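Local coordinates for conserved protein MTH689 (Methanothermobacter thermautotrophicus, PDB 2WNY) that is of unknown function but probably binds RNA, as a DUF54 protein linked to the archaeal exosome superoperon, at residues Asp6-Ile11 against Arg66-Lys71; Asn90-Leu95 against Lys119-Ala124; Leu97-Ala102 against His112-His117. The protein carries 1 engineered substitution. All coordinates share one frame; numbering follows the deposited sequence.

Contact 1 (Asp6-Ile11 against Arg66-Lys71); sequences DMIHNI and REFMEK
The backbone N of M7, whose side chain meets M69, donates to E123 OE1 over 2.7 Å and so ties the loop ahead of strand 8-17 to the residue just past strand 115-122. From that point the chain runs past helix 62-76 and presents M7, I8 and I11 to it. M69 is curled: chi1 and a bend at chi2 (-50°) place its SD within 3.6 Å of I8 CG2 and 3.8 Å of I8 CD1, the two side chains running antiparallel alongside each other. A second bend at chi3 (-64°) then sets the methyl carbon CE of M69, which lies 4.0 Å from M7 SD; M7 itself is partly exposed. I11 CD1 stands over the centre of the F68 ring, 3.5 Å from the centroid and 12° off the normal, a CH-pi contact of methyl on face. I8 CD1 approaches F68 CD2 at 4.0 Å, obliquely to the ring. This is the packing of helix 62-76 on one face of the antiparallel sheet: the F68 ring also touches L118 and I120 of strand 115-122 and meets the ring of W107, while L65 of the helix reaches both isoleucines. An alanine in place of F68 would probably open a gap beneath I11 CD1 and leave that methyl without its aromatic platform. No hydrogen bond crosses between 6-11 and 66-71, so what fixes helix against strand here is the fit of mostly buried apolar and sulfur-bearing groups, not directional bonding.

Contact 2 (Asn90-Leu95 against Lys119-Ala124); sequences NGNLFL and KIKVEA
Strands 92-95 and 119-122 run antiparallel, 4.6 Å apart at closest approach with 155° between their directions, and L93 and I120 form a hydrogen-bonded pair: L93 N donates to I120 O and I120 N to L93 O, both over 2.8 Å and nearly straight. G91 O takes a weak bond from V122 N at 3.4 Å, just ahead of the strand. The L93 and I120 side chains leave the same face together, L93 CD2 4.1 Å from I120 CD1. L93 CB also rests 4.0 Å from V122 CG2. The two strands are inner members of the antiparallel sheet, between strand 8-17 and the short strand 109-110. The face carrying L93 and I120 turns to helix 62-76, through F72 and F68, while V122 meets A132 and I136 of helix 129-139. On the other face, F94 and K119 form a non-hydrogen-bonded pair and run alongside each other. K119 CG comes 3.5 Å from F94 CE1, and K119 CD lies 3.6 Å from the same ring atom. The lysine then bends at chi3 (90°) and chi4 (61°), taking NZ toward N92 on the other strand.

Contact 3 (Leu97-Ala102 against His112-His117); sequences LDKQKA and HGDAIH
L97 and I116 make a hydrogen-bonded antiparallel pair: L97 N donates to I116 O at 3.0 Å, and L97 O, in return, receives I116 N at 2.8 Å in its carbonyl plane. D98 follows, opposite A115 in a non-hydrogen-bonded pair, its CB directed away from that strand. It is the N-cap of helix 99-103: its OD2 accepts from K101 N over 2.8 Å on the anti lone pair, almost straight at 171°, and more weakly from Q100 N. Strand 92-98 thus passes directly into helix 99-103, the cap taking the amides of Q100, weakly, and K101. K99 leads back across the contact. Its chain, extended to CD and then bent at chi3 (71°), brings NZ to 2.7 Å from D114 OD2 in a salt bridge, met on the syn side but 32° out of the carboxylate plane. The same ammonium group is bridged to E21 OE2, and two carboxylates probably offset the charge of this buried lysine; the M16 carbonyl accepts a further bond. A bridging water donates to D114 O at 2.9 Å and accepts weakly from Q100 N. One turn further on, A102 sets its CB 3.6 Å from I116 CD1, an apolar contact of helix 99-103 on strand 115-122.

Contacts 2 and 3 use the same two strands, 92-98 and 115-122; the centres of the contacts are about 18 Å apart and lie on opposite sides of the chain's centre. Contact 1 adds helix 62-76, which packs on that sheet beside strand 8-17, and it touches contact 2 where H9 N lies 2.6 Å from K121 O. All three are mainly buried, but the chemistry differs. Contact 1 is apolar, methyl, sulfur and ring, with no bond across. Contact 2 combines backbone ladder, hydrophobic face and a more exposed aromatic-aliphatic face. Contact 3, where strand gives way to helix, brings in charge, a capping aspartate and a bridging water.

Contact 1 (Asp6-Ile11 against Arg66-Lys71)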
ATOM      1  N   ASP A   6     -11.915  13.470   1.934  1.00 32.93           N
ATOM      2  CA  ASP A   6     -11.697  12.066   2.207  1.00 32.33           C
ATOM      3  C   ASP A   6     -10.266  11.644   1.860  1.00 29.99           C
ATOM      4  O   ASP A   6      -9.694  10.797   2.547  1.00 32.31           O
ATOM      5  CB  ASP A   6     -12.748  11.207   1.484  1.00 29.80           C
ATOM      6  CG  ASP A   6     -14.109  11.204   2.207  1.00 35.30           C
ATOM      7  OD1 ASP A   6     -14.261  11.859   3.282  1.00 27.01           O
ATOM      8  OD2 ASP A   6     -15.034  10.525   1.696  1.00 30.47           O
ATOM      9  N   MET A   7      -9.698  12.261   0.820  1.00 33.08           N
ATOM     10  CA  MET A   7      -8.321  12.003   0.324  1.00 35.85           C
ATOM     11  C   MET A   7      -8.215  10.638  -0.338  1.00 32.74           C
ATOM     12  O   MET A   7      -7.813  10.539  -1.506  1.00 36.12           O
ATOM     13  CB  MET A   7      -7.255  12.108   1.423  1.00 34.90           C
ATOM     14  CG  MET A   7      -7.218  13.439   2.135  1.00 42.48           C
ATOM     15  SD  MET A   7      -5.667  13.584   3.060  1.00 50.38           S
ATOM     16  CE  MET A   7      -5.899  15.229   3.751  1.00 57.44           C
ATOM     17  N   ILE A   8      -8.549   9.598   0.423  1.00 31.21           N
ATOM     18  CA  ILE A   8      -8.585   8.237  -0.097  1.00 28.92           C
ATOM     19  C   ILE A   8      -9.847   7.539   0.420  1.00 28.63           C
ATOM     20  O   ILE A   8     -10.324   7.802   1.535  1.00 27.32           O
ATOM     21  CB  ILE A   8      -7.293   7.413   0.250  1.00 30.32           C
ATOM     22  CG1 ILE A   8      -7.120   7.262   1.771  1.00 29.71           C
ATOM     23  CG2 ILE A   8      -6.079   8.045  -0.373  1.00 32.49           C
ATOM     24  CD1 ILE A   8      -5.998   6.320   2.184  1.00 36.96           C
ATOM     25  N   HIS A   9     -10.417   6.679  -0.411  1.00 27.80           N
ATOM     26  CA  HIS A   9     -11.671   5.998  -0.047  1.00 28.07           C
ATOM     27  C   HIS A   9     -11.396   4.753   0.774  1.00 27.14           C
ATOM     28  O   HIS A   9     -12.063   4.458   1.779  1.00 27.21           O
ATOM     29  CB  HIS A   9     -12.437   5.653  -1.318  1.00 28.14           C
ATOM     30  CG  HIS A   9     -12.994   6.853  -2.013  1.00 30.67           C
ATOM     31  ND1 HIS A   9     -13.889   7.707  -1.406  1.00 31.29           N
ATOM     32  CD2 HIS A   9     -12.798   7.336  -3.261  1.00 34.86           C
ATOM     33  CE1 HIS A   9     -14.213   8.673  -2.248  1.00 40.52           C
ATOM     34  NE2 HIS A   9     -13.572   8.464  -3.385  1.00 43.11           N
ATOM     35  N   ASN A  10     -10.389   4.015   0.330  1.00 25.67           N
ATOM     36  CA  ASN A  10     -10.034   2.754   0.960  1.00 27.61           C
ATOM     37  C   ASN A  10      -8.634   2.354   0.491  1.00 27.14           C
ATOM     38  O   ASN A  10      -8.099   2.944  -0.466  1.00 28.56           O
ATOM     39  CB  ASN A  10     -11.086   1.687   0.626  1.00 30.04           C
ATOM     40  CG  ASN A  10     -11.106   1.318  -0.855  1.00 33.66           C
ATOM     41  OD1 ASN A  10     -10.123   0.813  -1.383  1.00 33.19           O
ATOM     42  ND2 ASN A  10     -12.230   1.563  -1.521  1.00 32.69           N
ATOM     43  N   ILE A  11      -8.041   1.373   1.164  1.00 25.51           N
ATOM     44  CA  ILE A  11      -6.765   0.798   0.720  1.00 28.06           C
ATOM     45  C   ILE A  11      -6.922  -0.714   0.716  1.00 29.42           C
ATOM     46  O   ILE A  11      -7.344  -1.298   1.738  1.00 31.19           O
ATOM     47  CB  ILE A  11      -5.605   1.122   1.688  1.00 24.37           C
ATOM     48  CG1 ILE A  11      -5.492   2.628   1.919  1.00 25.56           C
ATOM     49  CG2 ILE A  11      -4.280   0.567   1.130  1.00 28.54           C
ATOM     50  CD1 ILE A  11      -4.304   3.039   2.766  1.00 27.06           C
ATOM     51  N   ARG A  66      -6.707   7.775   7.863  1.00 30.74           N
ATOM     52  CA  ARG A  66      -6.177   9.097   8.117  1.00 31.42           C
ATOM     53  C   ARG A  66      -4.747   9.016   8.616  1.00 29.49           C
ATOM     54  O   ARG A  66      -3.901   9.818   8.206  1.00 29.42           O
ATOM     55  CB  ARG A  66      -7.104   9.899   9.036  1.00 32.63           C
ATOM     56  CG  ARG A  66      -8.424  10.273   8.319  1.00 38.69           C
ATOM     57  CD  ARG A  66      -9.324  11.137   9.193  1.00 43.85           C
ATOM     58  NE  ARG A  66      -8.962  12.552   9.147  1.00 62.71           N
ATOM     59  CZ  ARG A  66      -8.573  13.263  10.202  1.00 66.83           C
ATOM     60  NH1 ARG A  66      -8.494  12.703  11.405  1.00 66.08           N
ATOM     61  NH2 ARG A  66      -8.270  14.543  10.055  1.00 68.49           N
ATOM     62  N   GLU A  67      -4.473   8.061   9.505  1.00 30.26           N
ATOM     63  CA  GLU A  67      -3.107   7.823   9.976  1.00 29.59           C
ATOM     64  C   GLU A  67      -2.167   7.440   8.826  1.00 27.93           C
ATOM     65  O   GLU A  67      -0.986   7.840   8.776  1.00 27.41           O
ATOM     66  CB  GLU A  67      -3.083   6.703  11.035  1.00 31.70           C
ATOM     67  CG  GLU A  67      -1.667   6.376  11.520  1.00 32.86           C
ATOM     68  CD  GLU A  67      -1.623   5.618  12.844  1.00 39.39           C
ATOM     69  OE1 GLU A  67      -2.682   5.392  13.468  1.00 39.41           O
ATOM     70  OE2 GLU A  67      -0.513   5.262  13.274  1.00 40.33           O
ATOM     71  N   PHE A  68      -2.680   6.634   7.909  1.00 26.97           N
ATOM     72  CA  PHE A  68      -1.910   6.266   6.737  1.00 27.19           C
ATOM     73  C   PHE A  68      -1.551   7.513   5.892  1.00 27.82           C
ATOM     74  O   PHE A  68      -0.403   7.680   5.468  1.00 26.98           O
ATOM     75  CB  PHE A  68      -2.683   5.283   5.884  1.00 25.93           C
ATOM     76  CG  PHE A  68      -1.991   4.952   4.588  1.00 28.95           C
ATOM     77  CD1 PHE A  68      -1.085   3.900   4.522  1.00 29.19           C
ATOM     78  CD2 PHE A  68      -2.208   5.733   3.449  1.00 24.96           C
ATOM     79  CE1 PHE A  68      -0.422   3.596   3.315  1.00 29.71           C
ATOM     80  CE2 PHE A  68      -1.564   5.439   2.235  1.00 26.24           C
ATOM     81  CZ  PHE A  68      -0.661   4.382   2.170  1.00 28.65           C
ATOM     82  N   MET A  69      -2.539   8.362   5.640  1.00 27.39           N
ATOM     83  CA  MET A  69      -2.318   9.564   4.831  1.00 30.03           C
ATOM     84  C   MET A  69      -1.311  10.507   5.501  1.00 32.56           C
ATOM     85  O   MET A  69      -0.497  11.141   4.822  1.00 34.33           O
ATOM     86  CB  MET A  69      -3.622  10.298   4.528  1.00 31.78           C
ATOM     87  CG  MET A  69      -4.484   9.646   3.421  1.00 30.57           C
ATOM     88  SD  MET A  69      -3.578   9.257   1.887  1.00 36.01           S
ATOM     89  CE  MET A  69      -3.149  10.964   1.406  1.00 35.21           C
ATOM     90  N   GLU A  70      -1.356  10.574   6.827  1.00 33.24           N
ATOM     91  CA  GLU A  70      -0.378  11.349   7.592  1.00 37.25           C
ATOM     92  C   GLU A  70       1.052  10.858   7.285  1.00 36.24           C
ATOM     93  O   GLU A  70       1.930  11.647   6.962  1.00 35.40           O
ATOM     94  CB  GLU A  70      -0.638  11.185   9.084  1.00 37.91           C
ATOM     95  CG  GLU A  70      -1.669  12.103   9.680  1.00 49.64           C
ATOM     96  CD  GLU A  70      -1.416  12.304  11.168  1.00 70.03           C
ATOM     97  OE1 GLU A  70      -1.148  11.298  11.873  1.00 70.79           O
ATOM     98  OE2 GLU A  70      -1.467  13.466  11.631  1.00 79.93           O
ATOM     99  N   LYS A  71       1.273   9.549   7.374  1.00 33.02           N
ATOM    100  CA  LYS A  71       2.600   8.984   7.133  1.00 33.49           C
ATOM    101  C   LYS A  71       2.953   9.040   5.639  1.00 32.65           C
ATOM    102  O   LYS A  71       4.083   9.378   5.263  1.00 32.74           O
ATOM    103  CB  LYS A  71       2.654   7.543   7.649  1.00 33.05           C
ATOM    104  CG  LYS A  71       3.909   6.756   7.276  1.00 37.45           C
ATOM    105  CD  LYS A  71       5.123   7.196   8.062  1.00 39.21           C
ATOM    106  CE  LYS A  71       6.235   6.161   7.948  1.00 42.67           C
ATOM    107  NZ  LYS A  71       7.184   6.321   9.076  1.00 51.57           N
TER

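Contact 2 (Asn90-Leu95 against Lys119-Ala124)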
ATOM      1  N   ASN A  90      -8.410   4.584 -13.524  1.00 53.76           N
ATOM      2  CA  ASN A  90      -9.636   4.618 -12.716  1.00 54.66           C
ATOM      3  C   ASN A  90      -9.566   5.350 -11.367  1.00 51.80           C
ATOM      4  O   ASN A  90     -10.467   5.194 -10.542  1.00 52.34           O
ATOM      5  CB  ASN A  90     -10.132   3.189 -12.460  1.00 54.68           C
ATOM      6  CG  ASN A  90     -10.756   2.560 -13.679  1.00 64.66           C
ATOM      7  OD1 ASN A  90     -10.389   1.448 -14.066  1.00 71.57           O
ATOM      8  ND2 ASN A  90     -11.708   3.260 -14.295  1.00 70.35           N
ATOM      9  N   GLY A  91      -8.514   6.126 -11.122  1.00 51.19           N
ATOM     10  CA  GLY A  91      -8.385   6.832  -9.839  1.00 48.59           C
ATOM     11  C   GLY A  91      -7.450   6.183  -8.818  1.00 47.11           C
ATOM     12  O   GLY A  91      -7.061   6.826  -7.833  1.00 47.64           O
ATOM     13  N   ASN A  92      -7.069   4.925  -9.049  1.00 45.12           N
ATOM     14  CA  ASN A  92      -6.252   4.175  -8.084  1.00 40.99           C
ATOM     15  C   ASN A  92      -4.768   4.497  -8.149  1.00 39.33           C
ATOM     16  O   ASN A  92      -4.221   4.778  -9.219  1.00 41.05           O
ATOM     17  CB  ASN A  92      -6.471   2.666  -8.255  1.00 40.40           C
ATOM     18  CG  ASN A  92      -7.934   2.265  -8.092  1.00 46.42           C
ATOM     19  OD1 ASN A  92      -8.556   1.734  -9.016  1.00 43.87           O
ATOM     20  ND2 ASN A  92      -8.491   2.531  -6.919  1.00 42.03           N
ATOM     21  N   LEU A  93      -4.116   4.449  -6.997  1.00 36.48           N
ATOM     22  CA  LEU A  93      -2.668   4.569  -6.922  1.00 34.81           C
ATOM     23  C   LEU A  93      -2.126   3.232  -6.453  1.00 34.59           C
ATOM     24  O   LEU A  93      -2.457   2.773  -5.347  1.00 31.64           O
ATOM     25  CB  LEU A  93      -2.253   5.671  -5.935  1.00 34.55           C
ATOM     26  CG  LEU A  93      -0.782   5.728  -5.479  1.00 34.98           C
ATOM     27  CD1 LEU A  93       0.185   5.918  -6.663  1.00 32.06           C
ATOM     28  CD2 LEU A  93      -0.575   6.838  -4.459  1.00 36.00           C
ATOM     29  N   PHE A  94      -1.284   2.616  -7.283  1.00 34.25           N
ATOM     30  CA  PHE A  94      -0.667   1.339  -6.920  1.00 35.30           C
ATOM     31  C   PHE A  94       0.743   1.570  -6.435  1.00 36.36           C
ATOM     32  O   PHE A  94       1.606   2.066  -7.181  1.00 38.02           O
ATOM     33  CB  PHE A  94      -0.631   0.398  -8.106  1.00 35.90           C
ATOM     34  CG  PHE A  94      -1.967  -0.131  -8.496  1.00 39.67           C
ATOM     35  CD1 PHE A  94      -2.397  -1.375  -8.040  1.00 37.87           C
ATOM     36  CD2 PHE A  94      -2.801   0.601  -9.336  1.00 33.54           C
ATOM     37  CE1 PHE A  94      -3.644  -1.879  -8.417  1.00 40.88           C
ATOM     38  CE2 PHE A  94      -4.050   0.097  -9.721  1.00 42.00           C
ATOM     39  CZ  PHE A  94      -4.467  -1.141  -9.267  1.00 40.75           C
ATOM     40  N   LEU A  95       0.972   1.202  -5.183  1.00 34.08           N
ATOM     41  CA  LEU A  95       2.237   1.465  -4.520  1.00 34.13           C
ATOM     42  C   LEU A  95       2.746   0.185  -3.883  1.00 32.54           C
ATOM     43  O   LEU A  95       2.044  -0.449  -3.086  1.00 32.30           O
ATOM     44  CB  LEU A  95       2.044   2.552  -3.459  1.00 33.20           C
ATOM     45  CG  LEU A  95       3.278   2.930  -2.648  1.00 35.96           C
ATOM     46  CD1 LEU A  95       4.403   3.450  -3.564  1.00 36.50           C
ATOM     47  CD2 LEU A  95       2.892   3.955  -1.587  1.00 35.40           C
ATOM     48  N   LYS A 119      -3.151  -1.068  -3.097  1.00 26.59           N
ATOM     49  CA  LYS A 119      -4.014  -0.482  -4.116  1.00 29.01           C
ATOM     50  C   LYS A 119      -4.816   0.590  -3.389  1.00 29.69           C
ATOM     51  O   LYS A 119      -5.738   0.290  -2.616  1.00 31.80           O
ATOM     52  CB  LYS A 119      -4.920  -1.534  -4.751  1.00 29.36           C
ATOM     53  CG  LYS A 119      -5.872  -0.977  -5.811  1.00 35.42           C
ATOM     54  CD  LYS A 119      -6.711  -2.066  -6.472  1.00 41.64           C
ATOM     55  CE  LYS A 119      -8.029  -2.325  -5.735  1.00 57.96           C
ATOM     56  NZ  LYS A 119      -8.917  -1.119  -5.684  1.00 60.42           N
ATOM     57  N   ILE A 120      -4.434   1.836  -3.604  1.00 30.91           N
ATOM     58  CA  ILE A 120      -5.035   2.955  -2.886  1.00 29.38           C
ATOM     59  C   ILE A 120      -6.112   3.659  -3.743  1.00 31.94           C
ATOM     60  O   ILE A 120      -5.796   4.298  -4.760  1.00 31.38           O
ATOM     61  CB  ILE A 120      -3.963   3.981  -2.443  1.00 28.18           C
ATOM     62  CG1 ILE A 120      -2.863   3.322  -1.603  1.00 30.59           C
ATOM     63  CG2 ILE A 120      -4.631   5.137  -1.623  1.00 30.60           C
ATOM     64  CD1 ILE A 120      -1.578   4.190  -1.455  1.00 26.66           C
ATOM     65  N   LYS A 121      -7.377   3.546  -3.324  1.00 31.77           N
ATOM     66  CA  LYS A 121      -8.477   4.235  -4.014  1.00 31.93           C
ATOM     67  C   LYS A 121      -8.510   5.724  -3.635  1.00 31.61           C
ATOM     68  O   LYS A 121      -9.027   6.116  -2.585  1.00 30.11           O
ATOM     69  CB  LYS A 121      -9.836   3.561  -3.766  1.00 34.25           C
ATOM     70  CG  LYS A 121     -10.955   4.051  -4.730  1.00 36.57           C
ATOM     71  CD  LYS A 121     -12.233   3.265  -4.526  1.00 46.50           C
ATOM     72  CE  LYS A 121     -13.375   3.845  -5.344  1.00 55.41           C
ATOM     73  NZ  LYS A 121     -14.632   3.118  -5.048  1.00 61.64           N
ATOM     74  N   VAL A 122      -7.965   6.542  -4.525  1.00 31.30           N
ATOM     75  CA  VAL A 122      -7.845   7.964  -4.309  1.00 31.62           C
ATOM     76  C   VAL A 122      -9.189   8.645  -4.537  1.00 34.64           C
ATOM     77  O   VAL A 122      -9.879   8.364  -5.524  1.00 35.38           O
ATOM     78  CB  VAL A 122      -6.749   8.567  -5.218  1.00 34.01           C
ATOM     79  CG1 VAL A 122      -6.684  10.103  -5.102  1.00 34.55           C
ATOM     80  CG2 VAL A 122      -5.392   7.920  -4.895  1.00 28.89           C
ATOM     81  N   GLU A 123      -9.570   9.508  -3.599  1.00 34.14           N
ATOM     82  CA  GLU A 123     -10.743  10.367  -3.780  1.00 38.25           C
ATOM     83  C   GLU A 123     -10.534  11.192  -5.033  1.00 39.74           C
ATOM     84  O   GLU A 123      -9.587  11.994  -5.116  1.00 40.38           O
ATOM     85  CB  GLU A 123     -10.949  11.278  -2.572  1.00 37.66           C
ATOM     86  CG  GLU A 123     -12.244  12.072  -2.602  1.00 41.41           C
ATOM     87  CD  GLU A 123     -12.334  13.067  -1.449  1.00 44.93           C
ATOM     88  OE1 GLU A 123     -11.285  13.553  -0.962  1.00 42.56           O
ATOM     89  OE2 GLU A 123     -13.466  13.368  -1.027  1.00 41.53           O
ATOM     90  N   ALA A 124     -11.397  10.969  -6.024  1.00 41.92           N
ATOM     91  CA  ALA A 124     -11.259  11.612  -7.320  1.00 42.06           C
ATOM     92  C   ALA A 124     -12.584  11.600  -8.075  1.00 45.29           C
ATOM     93  O   ALA A 124     -13.210  10.558  -8.263  1.00 45.11           O
ATOM     94  CB  ALA A 124     -10.164  10.929  -8.134  1.00 42.64           C
TER

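Contact 3 (Leu97-Ala102 against His112-His117)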
ATOM      1  N   LEU A  97       5.864  -1.425  -1.604  1.00 27.71           N
ATOM      2  CA  LEU A  97       6.907  -1.041  -0.656  1.00 28.85           C
ATOM      3  C   LEU A  97       7.714  -2.272  -0.276  1.00 27.86           C
ATOM      4  O   LEU A  97       7.150  -3.383  -0.128  1.00 26.92           O
ATOM      5  CB  LEU A  97       6.286  -0.393   0.588  1.00 26.89           C
ATOM      6  CG  LEU A  97       5.483   0.919   0.425  1.00 32.46           C
ATOM      7  CD1 LEU A  97       4.650   1.222   1.679  1.00 28.35           C
ATOM      8  CD2 LEU A  97       6.377   2.111   0.084  1.00 33.51           C
ATOM      9  N   ASP A  98       9.024  -2.075  -0.143  1.00 27.10           N
ATOM     10  CA  ASP A  98       9.933  -3.152   0.224  1.00 28.10           C
ATOM     11  C   ASP A  98       9.530  -3.749   1.568  1.00 27.12           C
ATOM     12  O   ASP A  98       9.351  -3.034   2.547  1.00 27.35           O
ATOM     13  CB  ASP A  98      11.389  -2.674   0.274  1.00 29.61           C
ATOM     14  CG  ASP A  98      12.364  -3.828   0.429  1.00 35.49           C
ATOM     15  OD1 ASP A  98      12.874  -4.302  -0.593  1.00 41.44           O
ATOM     16  OD2 ASP A  98      12.566  -4.310   1.559  1.00 33.78           O
ATOM     17  N   LYS A  99       9.341  -5.060   1.591  1.00 25.84           N
ATOM     18  CA  LYS A  99       8.911  -5.724   2.805  1.00 23.55           C
ATOM     19  C   LYS A  99       9.975  -5.703   3.908  1.00 22.33           C
ATOM     20  O   LYS A  99       9.654  -5.565   5.070  1.00 23.82           O
ATOM     21  CB  LYS A  99       8.492  -7.158   2.483  1.00 24.33           C
ATOM     22  CG  LYS A  99       7.914  -7.892   3.688  1.00 27.88           C
ATOM     23  CD  LYS A  99       7.142  -9.144   3.252  1.00 40.97           C
ATOM     24  CE  LYS A  99       8.095 -10.175   2.770  1.00 29.46           C
ATOM     25  NZ  LYS A  99       7.453 -11.449   2.233  1.00 31.35           N
ATOM     26  N   GLN A 100      11.245  -5.826   3.546  1.00 24.90           N
ATOM     27  CA  GLN A 100      12.295  -5.895   4.550  1.00 24.08           C
ATOM     28  C   GLN A 100      12.511  -4.534   5.161  1.00 26.44           C
ATOM     29  O   GLN A 100      12.702  -4.396   6.379  1.00 26.32           O
ATOM     30  CB  GLN A 100      13.600  -6.417   3.928  1.00 25.93           C
ATOM     31  CG  GLN A 100      13.513  -7.837   3.352  1.00 22.53           C
ATOM     32  CD  GLN A 100      12.922  -8.859   4.295  1.00 29.29           C
ATOM     33  OE1 GLN A 100      13.198  -8.887   5.493  1.00 24.68           O
ATOM     34  NE2 GLN A 100      12.073  -9.710   3.748  1.00 18.66           N
ATOM     35  N   LYS A 101      12.489  -3.523   4.297  1.00 24.93           N
ATOM     36  CA  LYS A 101      12.508  -2.146   4.750  1.00 26.94           C
ATOM     37  C   LYS A 101      11.310  -1.814   5.639  1.00 23.04           C
ATOM     38  O   LYS A 101      11.482  -1.202   6.699  1.00 27.21           O
ATOM     39  CB  LYS A 101      12.607  -1.188   3.564  1.00 27.42           C
ATOM     40  CG  LYS A 101      13.949  -1.256   2.848  1.00 26.36           C
ATOM     41  CD  LYS A 101      15.154  -0.922   3.744  1.00 31.70           C
ATOM     42  CE  LYS A 101      15.470   0.573   3.738  1.00 41.82           C
ATOM     43  NZ  LYS A 101      16.735   0.885   4.499  1.00 44.35           N
ATOM     44  N   ALA A 102      10.109  -2.233   5.243  1.00 23.88           N
ATOM     45  CA  ALA A 102       8.929  -2.055   6.114  1.00 23.04           C
ATOM     46  C   ALA A 102       9.139  -2.656   7.504  1.00 22.82           C
ATOM     47  O   ALA A 102       8.740  -2.074   8.503  1.00 23.51           O
ATOM     48  CB  ALA A 102       7.667  -2.651   5.445  1.00 22.46           C
ATOM     49  N   HIS A 112       9.354  -4.114  -8.519  1.00 57.75           N
ATOM     50  CA  HIS A 112       9.161  -5.549  -8.576  1.00 59.44           C
ATOM     51  C   HIS A 112       9.796  -6.149  -7.329  1.00 57.59           C
ATOM     52  O   HIS A 112      10.483  -5.456  -6.561  1.00 56.87           O
ATOM     53  CB  HIS A 112       9.813  -6.161  -9.833  1.00 64.03           C
ATOM     54  CG  HIS A 112       9.276  -5.637 -11.136  1.00 69.85           C
ATOM     55  ND1 HIS A 112       7.942  -5.709 -11.483  1.00 75.60           N
ATOM     56  CD2 HIS A 112       9.906  -5.058 -12.189  1.00 79.76           C
ATOM     57  CE1 HIS A 112       7.771  -5.180 -12.683  1.00 80.61           C
ATOM     58  NE2 HIS A 112       8.948  -4.779 -13.134  1.00 82.99           N
ATOM     59  N   GLY A 113       9.563  -7.442  -7.136  1.00 56.85           N
ATOM     60  CA  GLY A 113      10.150  -8.159  -6.019  1.00 54.60           C
ATOM     61  C   GLY A 113       9.163  -8.359  -4.892  1.00 51.01           C
ATOM     62  O   GLY A 113       7.960  -8.090  -5.031  1.00 47.92           O
ATOM     63  N   ASP A 114       9.688  -8.839  -3.768  1.00 49.01           N
ATOM     64  CA  ASP A 114       8.865  -9.147  -2.610  1.00 43.77           C
ATOM     65  C   ASP A 114       8.439  -7.863  -1.938  1.00 40.92           C
ATOM     66  O   ASP A 114       9.243  -7.160  -1.256  1.00 39.43           O
ATOM     67  CB  ASP A 114       9.618 -10.050  -1.640  1.00 45.31           C
ATOM     68  CG  ASP A 114       8.690 -10.859  -0.756  1.00 43.81           C
ATOM     69  OD1 ASP A 114       7.472 -10.971  -1.057  1.00 29.25           O
ATOM     70  OD2 ASP A 114       9.202 -11.399   0.242  1.00 48.57           O
ATOM     71  N   ALA A 115       7.168  -7.538  -2.139  1.00 34.43           N
ATOM     72  CA  ALA A 115       6.684  -6.260  -1.675  1.00 31.51           C
ATOM     73  C   ALA A 115       5.371  -6.341  -0.918  1.00 28.58           C
ATOM     74  O   ALA A 115       4.655  -7.351  -0.966  1.00 28.65           O
ATOM     75  CB  ALA A 115       6.565  -5.282  -2.852  1.00 33.03           C
ATOM     76  N   ILE A 116       5.088  -5.263  -0.206  1.00 27.22           N
ATOM     77  CA  ILE A 116       3.774  -5.003   0.328  1.00 27.52           C
ATOM     78  C   ILE A 116       3.037  -4.223  -0.766  1.00 28.18           C
ATOM     79  O   ILE A 116       3.441  -3.113  -1.113  1.00 27.21           O
ATOM     80  CB  ILE A 116       3.866  -4.179   1.618  1.00 28.38           C
ATOM     81  CG1 ILE A 116       4.794  -4.897   2.621  1.00 32.36           C
ATOM     82  CG2 ILE A 116       2.456  -3.961   2.212  1.00 31.30           C
ATOM     83  CD1 ILE A 116       4.791  -4.316   4.013  1.00 27.88           C
ATOM     84  N   HIS A 117       1.993  -4.820  -1.343  1.00 26.28           N
ATOM     85  CA  HIS A 117       1.325  -4.173  -2.471  1.00 28.70           C
ATOM     86  C   HIS A 117       0.134  -3.405  -1.915  1.00 28.45           C
ATOM     87  O   HIS A 117      -0.729  -3.997  -1.265  1.00 26.23           O
ATOM     88  CB  HIS A 117       0.805  -5.193  -3.493  1.00 29.41           C
ATOM     89  CG  HIS A 117       1.874  -5.982  -4.194  1.00 35.71           C
ATOM     90  ND1 HIS A 117       2.685  -6.892  -3.545  1.00 45.37           N
ATOM     91  CD2 HIS A 117       2.216  -6.046  -5.506  1.00 31.54           C
ATOM     92  CE1 HIS A 117       3.511  -7.447  -4.417  1.00 32.78           C
ATOM     93  NE2 HIS A 117       3.247  -6.952  -5.613  1.00 41.74           N
TER
HETATM   94  O   HOH W   1      11.595  -7.064   0.467  1.00 26.10           O